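PDB 1R5M: SIR4-interacting protein SIF2, which antagonizes telomeric silencing in yeast and works as a transcriptional corepressor subunit of the Set3C complex. Local coordinates for residues L39-S50 with A412-I423. Numbering follows the deposited sequence.
Sequences LKEIVKLDNIVS and AYSLQEGSVVAI
Glu-41 reaches along Ser-419 where the antiparallel strands 40-44 and 419-422 pair. Its CB lies 3.6 Å from Ser-419 OG, and CG comes closer to the same hydroxyl. With CG anti to the backbone N (chi1 165°) and the chain extended beyond it, CD also lies against Ser-419 OG (3.4 Å). There Glu-41 OE1 accepts a hydrogen bond from Ser-419 OG at 2.7 Å, on its anti lone pair. Tyr-388 OH is a second partner of this hydroxyl. OE1 also accepts a hydrogen bond from a water that donates to Gly-418 O and accepts from Lys-44 NZ. Replacing Glu-41 by alanine would probably cost Ser-419 OG its carboxylate partner and the water one of its three bonds. Lys-44, its chain bent at chi3 and chi4, forms a salt bridge from NZ to Glu-417 OE1 at 2.8 Å, from above the carboxylate plane.

Strand 40-44 carries a classic beta bulge, with Ile-42 and Val-43 both opposite Val-420. Val-420 O accepts from both Ile-42 N (2.8 Å) and Val-43 N (3.3 Å). Ile-42 CG2 packs on Ala-422 CB at 3.6 Å. Further on, Asn-47 ND2 donates to Gln-416 O at 3.0 Å, an acceptor lying close to the Asn-47 amide plane.

The pairing brings a strand from the start of the domain onto the last WD repeat, the Velcro-like closure known from beta propellers. Strand 419-422 lies between strands 37-44 and 408-413.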
ATOM      1  N   LEU A  39     -21.902  -3.597   5.753  1.00  9.94           N
ATOM      2  CA  LEU A  39     -21.173  -4.709   5.157  1.00 10.16           C
ATOM      3  C   LEU A  39     -21.176  -5.990   5.972  1.00 10.12           C
ATOM      4  O   LEU A  39     -21.130  -5.963   7.206  1.00 11.31           O
ATOM      5  CB  LEU A  39     -19.734  -4.270   4.884  1.00 10.62           C
ATOM      6  CG  LEU A  39     -19.596  -2.997   4.041  1.00 11.41           C
ATOM      7  CD1 LEU A  39     -18.125  -2.612   3.973  1.00 11.46           C
ATOM      8  CD2 LEU A  39     -20.168  -3.210   2.636  1.00 10.14           C
ATOM      9  N   LYS A  40     -21.215  -7.116   5.268  1.00 10.42           N
ATOM     10  CA  LYS A  40     -21.220  -8.421   5.912  1.00 10.71           C
ATOM     11  C   LYS A  40     -19.947  -9.197   5.614  1.00 11.87           C
ATOM     12  O   LYS A  40     -19.348  -9.048   4.548  1.00 11.59           O
ATOM     13  CB  LYS A  40     -22.407  -9.252   5.423  1.00 12.33           C
ATOM     14  CG  LYS A  40     -22.264  -9.723   3.979  1.00 13.87           C
ATOM     15  CD  LYS A  40     -23.480 -10.503   3.516  1.00 17.05           C
ATOM     16  CE  LYS A  40     -23.291 -10.989   2.090  1.00 18.34           C
ATOM     17  NZ  LYS A  40     -24.553 -11.516   1.506  1.00 24.20           N
ATOM     18  N   GLU A  41     -19.540 -10.029   6.563  1.00 11.72           N
ATOM     19  CA  GLU A  41     -18.372 -10.871   6.359  1.00 12.84           C
ATOM     20  C   GLU A  41     -18.829 -12.064   5.522  1.00 13.69           C
ATOM     21  O   GLU A  41     -19.916 -12.602   5.745  1.00 14.45           O
ATOM     22  CB  GLU A  41     -17.830 -11.368   7.699  1.00 14.36           C
ATOM     23  CG  GLU A  41     -16.855 -12.531   7.565  1.00 14.62           C
ATOM     24  CD  GLU A  41     -16.317 -13.004   8.897  1.00 17.69           C
ATOM     25  OE1 GLU A  41     -15.425 -12.330   9.454  1.00 16.83           O
ATOM     26  OE2 GLU A  41     -16.792 -14.051   9.391  1.00 18.07           O
ATOM     27  N   ILE A  42     -18.021 -12.470   4.547  1.00 12.58           N
ATOM     28  CA  ILE A  42     -18.378 -13.628   3.737  1.00 12.83           C
ATOM     29  C   ILE A  42     -17.410 -14.781   3.973  1.00 14.03           C
ATOM     30  O   ILE A  42     -17.751 -15.939   3.738  1.00 14.54           O
ATOM     31  CB  ILE A  42     -18.436 -13.302   2.221  1.00 13.30           C
ATOM     32  CG1 ILE A  42     -17.132 -12.649   1.758  1.00 14.12           C
ATOM     33  CG2 ILE A  42     -19.629 -12.407   1.934  1.00 14.06           C
ATOM     34  CD1 ILE A  42     -17.039 -12.496   0.248  1.00 13.97           C
ATOM     35  N   VAL A  43     -16.204 -14.466   4.439  1.00 13.65           N
ATOM     36  CA  VAL A  43     -15.211 -15.498   4.732  1.00 14.06           C
ATOM     37  C   VAL A  43     -14.410 -15.144   5.978  1.00 14.17           C
ATOM     38  O   VAL A  43     -13.940 -14.016   6.132  1.00 14.38           O
ATOM     39  CB  VAL A  43     -14.215 -15.710   3.560  1.00 14.04           C
ATOM     40  CG1 VAL A  43     -13.161 -16.739   3.956  1.00 16.28           C
ATOM     41  CG2 VAL A  43     -14.956 -16.182   2.316  1.00 15.70           C
ATOM     42  N   LYS A  44     -14.283 -16.108   6.881  1.00 13.61           N
ATOM     43  CA  LYS A  44     -13.512 -15.913   8.096  1.00 15.33           C
ATOM     44  C   LYS A  44     -12.122 -16.486   7.845  1.00 15.49           C
ATOM     45  O   LYS A  44     -11.985 -17.632   7.418  1.00 18.52           O
ATOM     46  CB  LYS A  44     -14.168 -16.637   9.273  1.00 18.32           C
ATOM     47  CG  LYS A  44     -13.278 -16.741  10.502  1.00 21.76           C
ATOM     48  CD  LYS A  44     -13.990 -17.431  11.658  1.00 26.07           C
ATOM     49  CE  LYS A  44     -15.053 -16.530  12.263  1.00 28.86           C
ATOM     50  NZ  LYS A  44     -14.466 -15.254  12.774  1.00 30.20           N
ATOM     51  N   LEU A  45     -11.095 -15.681   8.093  1.00 14.20           N
ATOM     52  CA  LEU A  45      -9.716 -16.124   7.897  1.00 13.57           C
ATOM     53  C   LEU A  45      -9.068 -16.356   9.249  1.00 13.72           C
ATOM     54  O   LEU A  45      -9.652 -16.046  10.287  1.00 15.49           O
ATOM     55  CB  LEU A  45      -8.910 -15.042   7.175  1.00 12.44           C
ATOM     56  CG  LEU A  45      -9.428 -14.534   5.831  1.00 13.81           C
ATOM     57  CD1 LEU A  45      -8.593 -13.346   5.380  1.00 13.61           C
ATOM     58  CD2 LEU A  45      -9.371 -15.659   4.809  1.00 14.73           C
ATOM     59  N   ASP A  46      -7.869 -16.925   9.241  1.00 13.48           N
ATOM     60  CA  ASP A  46      -7.134 -17.084  10.483  1.00 13.81           C
ATOM     61  C   ASP A  46      -6.592 -15.673  10.663  1.00 13.54           C
ATOM     62  O   ASP A  46      -6.856 -14.800   9.828  1.00 13.47           O
ATOM     63  CB  ASP A  46      -5.957 -18.053  10.326  1.00 15.46           C
ATOM     64  CG  ASP A  46      -6.400 -19.493  10.193  1.00 19.12           C
ATOM     65  OD1 ASP A  46      -7.341 -19.885  10.912  1.00 19.23           O
ATOM     66  OD2 ASP A  46      -5.798 -20.230   9.384  1.00 20.54           O
ATOM     67  N   ASN A  47      -5.848 -15.429  11.731  1.00 12.92           N
ATOM     68  CA  ASN A  47      -5.282 -14.100  11.911  1.00 13.57           C
ATOM     69  C   ASN A  47      -4.323 -13.827  10.764  1.00 13.29           C
ATOM     70  O   ASN A  47      -3.581 -14.714  10.342  1.00 14.33           O
ATOM     71  CB  ASN A  47      -4.522 -13.996  13.232  1.00 13.30           C
ATOM     72  CG  ASN A  47      -3.634 -12.764  13.295  1.00 15.13           C
ATOM     73  OD1 ASN A  47      -2.441 -12.826  12.984  1.00 14.97           O
ATOM     74  ND2 ASN A  47      -4.216 -11.631  13.680  1.00 15.03           N
ATOM     75  N   ILE A  48      -4.354 -12.605  10.248  1.00 12.65           N
ATOM     76  CA  ILE A  48      -3.445 -12.226   9.175  1.00 11.68           C
ATOM     77  C   ILE A  48      -2.808 -10.894   9.536  1.00 12.34           C
ATOM     78  O   ILE A  48      -3.404 -10.076  10.235  1.00 12.84           O
ATOM     79  CB  ILE A  48      -4.157 -12.096   7.803  1.00 11.89           C
ATOM     80  CG1 ILE A  48      -5.235 -11.011   7.855  1.00 10.52           C
ATOM     81  CG2 ILE A  48      -4.748 -13.442   7.396  1.00 12.95           C
ATOM     82  CD1 ILE A  48      -5.763 -10.629   6.483  1.00 11.53           C
ATOM     83  N   VAL A  49      -1.581 -10.690   9.071  1.00 10.74           N
ATOM     84  CA  VAL A  49      -0.858  -9.458   9.346  1.00 11.47           C
ATOM     85  C   VAL A  49      -1.227  -8.405   8.307  1.00 12.21           C
ATOM     86  O   VAL A  49      -1.478  -7.245   8.642  1.00 14.60           O
ATOM     87  CB  VAL A  49       0.661  -9.712   9.321  1.00 11.33           C
ATOM     88  CG1 VAL A  49       1.410  -8.412   9.534  1.00 12.85           C
ATOM     89  CG2 VAL A  49       1.030 -10.717  10.409  1.00 12.90           C
ATOM     90  N   SER A  50      -1.252  -8.822   7.047  1.00 11.85           N
ATOM     91  CA  SER A  50      -1.616  -7.948   5.936  1.00 11.67           C
ATOM     92  C   SER A  50      -1.994  -8.858   4.777  1.00 10.27           C
ATOM     93  O   SER A  50      -1.788 -10.070   4.838  1.00  9.39           O
ATOM     94  CB  SER A  50      -0.439  -7.057   5.532  1.00 13.35           C
ATOM     95  OG  SER A  50       0.589  -7.817   4.920  1.00 15.79           O
ATOM     96  N   ALA A 412      -7.432  -7.040   7.897  1.00 10.50           N
ATOM     97  CA  ALA A 412      -6.448  -7.651   8.777  1.00 10.86           C
ATOM     98  C   ALA A 412      -6.493  -7.018  10.163  1.00 10.86           C
ATOM     99  O   ALA A 412      -6.161  -5.843  10.326  1.00 10.07           O
ATOM    100  CB  ALA A 412      -5.043  -7.502   8.173  1.00 12.76           C
ATOM    101  N   TYR A 413      -6.923  -7.792  11.154  1.00 10.77           N
ATOM    102  CA  TYR A 413      -6.973  -7.300  12.529  1.00 10.80           C
ATOM    103  C   TYR A 413      -5.630  -7.605  13.178  1.00 12.06           C
ATOM    104  O   TYR A 413      -4.938  -8.543  12.778  1.00 14.46           O
ATOM    105  CB  TYR A 413      -8.097  -7.977  13.322  1.00 10.78           C
ATOM    106  CG  TYR A 413      -9.488  -7.554  12.910  1.00 10.16           C
ATOM    107  CD1 TYR A 413     -10.193  -8.254  11.928  1.00 10.31           C
ATOM    108  CD2 TYR A 413     -10.101  -6.453  13.502  1.00 11.61           C
ATOM    109  CE1 TYR A 413     -11.479  -7.867  11.551  1.00 13.42           C
ATOM    110  CE2 TYR A 413     -11.386  -6.056  13.129  1.00 12.41           C
ATOM    111  CZ  TYR A 413     -12.066  -6.768  12.156  1.00 13.26           C
ATOM    112  OH  TYR A 413     -13.337  -6.380  11.789  1.00 16.12           O
ATOM    113  N   SER A 414      -5.263  -6.825  14.188  1.00 12.40           N
ATOM    114  CA  SER A 414      -3.974  -7.017  14.842  1.00 14.38           C
ATOM    115  C   SER A 414      -3.818  -8.359  15.542  1.00 14.52           C
ATOM    116  O   SER A 414      -2.766  -8.990  15.447  1.00 16.55           O
ATOM    117  CB  SER A 414      -3.710  -5.889  15.845  1.00 14.57           C
ATOM    118  OG  SER A 414      -4.512  -6.016  17.002  1.00 21.70           O
ATOM    119  N   LEU A 415      -4.869  -8.811  16.219  1.00 14.14           N
ATOM    120  CA  LEU A 415      -4.809 -10.062  16.965  1.00 13.75           C
ATOM    121  C   LEU A 415      -5.812 -11.142  16.571  1.00 14.15           C
ATOM    122  O   LEU A 415      -5.452 -12.318  16.463  1.00 15.16           O
ATOM    123  CB  LEU A 415      -4.956  -9.759  18.459  1.00 15.77           C
ATOM    124  CG  LEU A 415      -3.844  -8.892  19.053  1.00 17.31           C
ATOM    125  CD1 LEU A 415      -4.245  -8.384  20.429  1.00 19.50           C
ATOM    126  CD2 LEU A 415      -2.559  -9.703  19.123  1.00 18.40           C
ATOM    127  N   GLN A 416      -7.066 -10.756  16.357  1.00 13.38           N
ATOM    128  CA  GLN A 416      -8.085 -11.737  16.007  1.00 12.67           C
ATOM    129  C   GLN A 416      -8.056 -12.172  14.550  1.00 12.91           C
ATOM    130  O   GLN A 416      -7.200 -11.751  13.769  1.00 13.54           O
ATOM    131  CB  GLN A 416      -9.486 -11.223  16.364  1.00 13.97           C
ATOM    132  CG  GLN A 416      -9.946 -10.003  15.589  1.00 14.59           C
ATOM    133  CD  GLN A 416     -11.368  -9.605  15.938  1.00 16.00           C
ATOM    134  OE1 GLN A 416     -11.856  -9.906  17.028  1.00 17.51           O
ATOM    135  NE2 GLN A 416     -12.033  -8.914  15.025  1.00 12.96           N
ATOM    136  N   GLU A 417      -9.005 -13.028  14.197  1.00 13.24           N
ATOM    137  CA  GLU A 417      -9.099 -13.558  12.849  1.00 13.61           C
ATOM    138  C   GLU A 417      -9.357 -12.490  11.800  1.00 12.81           C
ATOM    139  O   GLU A 417     -10.037 -11.497  12.061  1.00 13.77           O
ATOM    140  CB  GLU A 417     -10.204 -14.612  12.794  1.00 15.99           C
ATOM    141  CG  GLU A 417      -9.919 -15.818  13.674  1.00 20.92           C
ATOM    142  CD  GLU A 417     -11.080 -16.781  13.741  1.00 26.07           C
ATOM    143  OE1 GLU A 417     -12.193 -16.340  14.097  1.00 29.06           O
ATOM    144  OE2 GLU A 417     -10.881 -17.980  13.442  1.00 29.76           O
ATOM    145  N   GLY A 418      -8.792 -12.701  10.616  1.00 12.41           N
ATOM    146  CA  GLY A 418      -8.999 -11.771   9.523  1.00 12.47           C
ATOM    147  C   GLY A 418     -10.409 -11.959   9.002  1.00 12.02           C
ATOM    148  O   GLY A 418     -11.088 -12.931   9.346  1.00 11.75           O
ATOM    149  N   SER A 419     -10.854 -11.046   8.153  1.00 11.32           N
ATOM    150  CA  SER A 419     -12.203 -11.124   7.618  1.00 11.07           C
ATOM    151  C   SER A 419     -12.294 -10.632   6.183  1.00 11.90           C
ATOM    152  O   SER A 419     -11.722  -9.600   5.839  1.00 13.82           O
ATOM    153  CB  SER A 419     -13.140 -10.291   8.503  1.00 13.43           C
ATOM    154  OG  SER A 419     -14.463 -10.270   7.998  1.00 17.67           O
ATOM    155  N   VAL A 420     -12.996 -11.382   5.340  1.00 10.82           N
ATOM    156  CA  VAL A 420     -13.211 -10.953   3.965  1.00 10.28           C
ATOM    157  C   VAL A 420     -14.661 -10.493   3.947  1.00 11.68           C
ATOM    158  O   VAL A 420     -15.562 -11.243   4.330  1.00 12.61           O
ATOM    159  CB  VAL A 420     -13.021 -12.100   2.950  1.00 11.83           C
ATOM    160  CG1 VAL A 420     -13.350 -11.606   1.546  1.00 11.57           C
ATOM    161  CG2 VAL A 420     -11.581 -12.601   3.002  1.00 12.66           C
ATOM    162  N   VAL A 421     -14.882  -9.256   3.523  1.00 10.64           N
ATOM    163  CA  VAL A 421     -16.226  -8.697   3.479  1.00 12.07           C
ATOM    164  C   VAL A 421     -16.667  -8.424   2.053  1.00 11.96           C
ATOM    165  O   VAL A 421     -15.851  -8.104   1.188  1.00 12.20           O
ATOM    166  CB  VAL A 421     -16.304  -7.382   4.285  1.00 13.58           C
ATOM    167  CG1 VAL A 421     -15.870  -7.634   5.725  1.00 15.74           C
ATOM    168  CG2 VAL A 421     -15.426  -6.321   3.646  1.00 16.01           C
ATOM    169  N   ALA A 422     -17.963  -8.557   1.803  1.00 11.03           N
ATOM    170  CA  ALA A 422     -18.501  -8.314   0.474  1.00 11.44           C
ATOM    171  C   ALA A 422     -18.880  -6.847   0.329  1.00 11.29           C
ATOM    172  O   ALA A 422     -19.460  -6.258   1.239  1.00 12.05           O
ATOM    173  CB  ALA A 422     -19.727  -9.190   0.239  1.00 12.75           C
ATOM    174  N   ILE A 423     -18.539  -6.262  -0.815  1.00 10.97           N
ATOM    175  CA  ILE A 423     -18.865  -4.868  -1.082  1.00 11.84           C
ATOM    176  C   ILE A 423     -19.907  -4.858  -2.198  1.00 12.60           C
ATOM    177  O   ILE A 423     -19.601  -5.184  -3.344  1.00 13.16           O
ATOM    178  CB  ILE A 423     -17.625  -4.074  -1.551  1.00 11.09           C
ATOM    179  CG1 ILE A 423     -16.450  -4.301  -0.592  1.00 11.51           C
ATOM    180  CG2 ILE A 423     -17.968  -2.599  -1.645  1.00 11.93           C
ATOM    181  CD1 ILE A 423     -16.705  -3.855   0.839  1.00 13.69           C
TER
HETATM  182  O   HOH W   1     -21.891  -6.656   2.369  1.00 11.88           O
HETATM  183  O   HOH W   2     -13.413 -13.199  10.901  1.00 16.62           O
HETATM  184  O   HOH W   3      -7.666 -19.117  13.579  1.00 35.37           O
HETATM  185  O   HOH W   4      -6.370 -10.623  11.294  1.00 11.67           O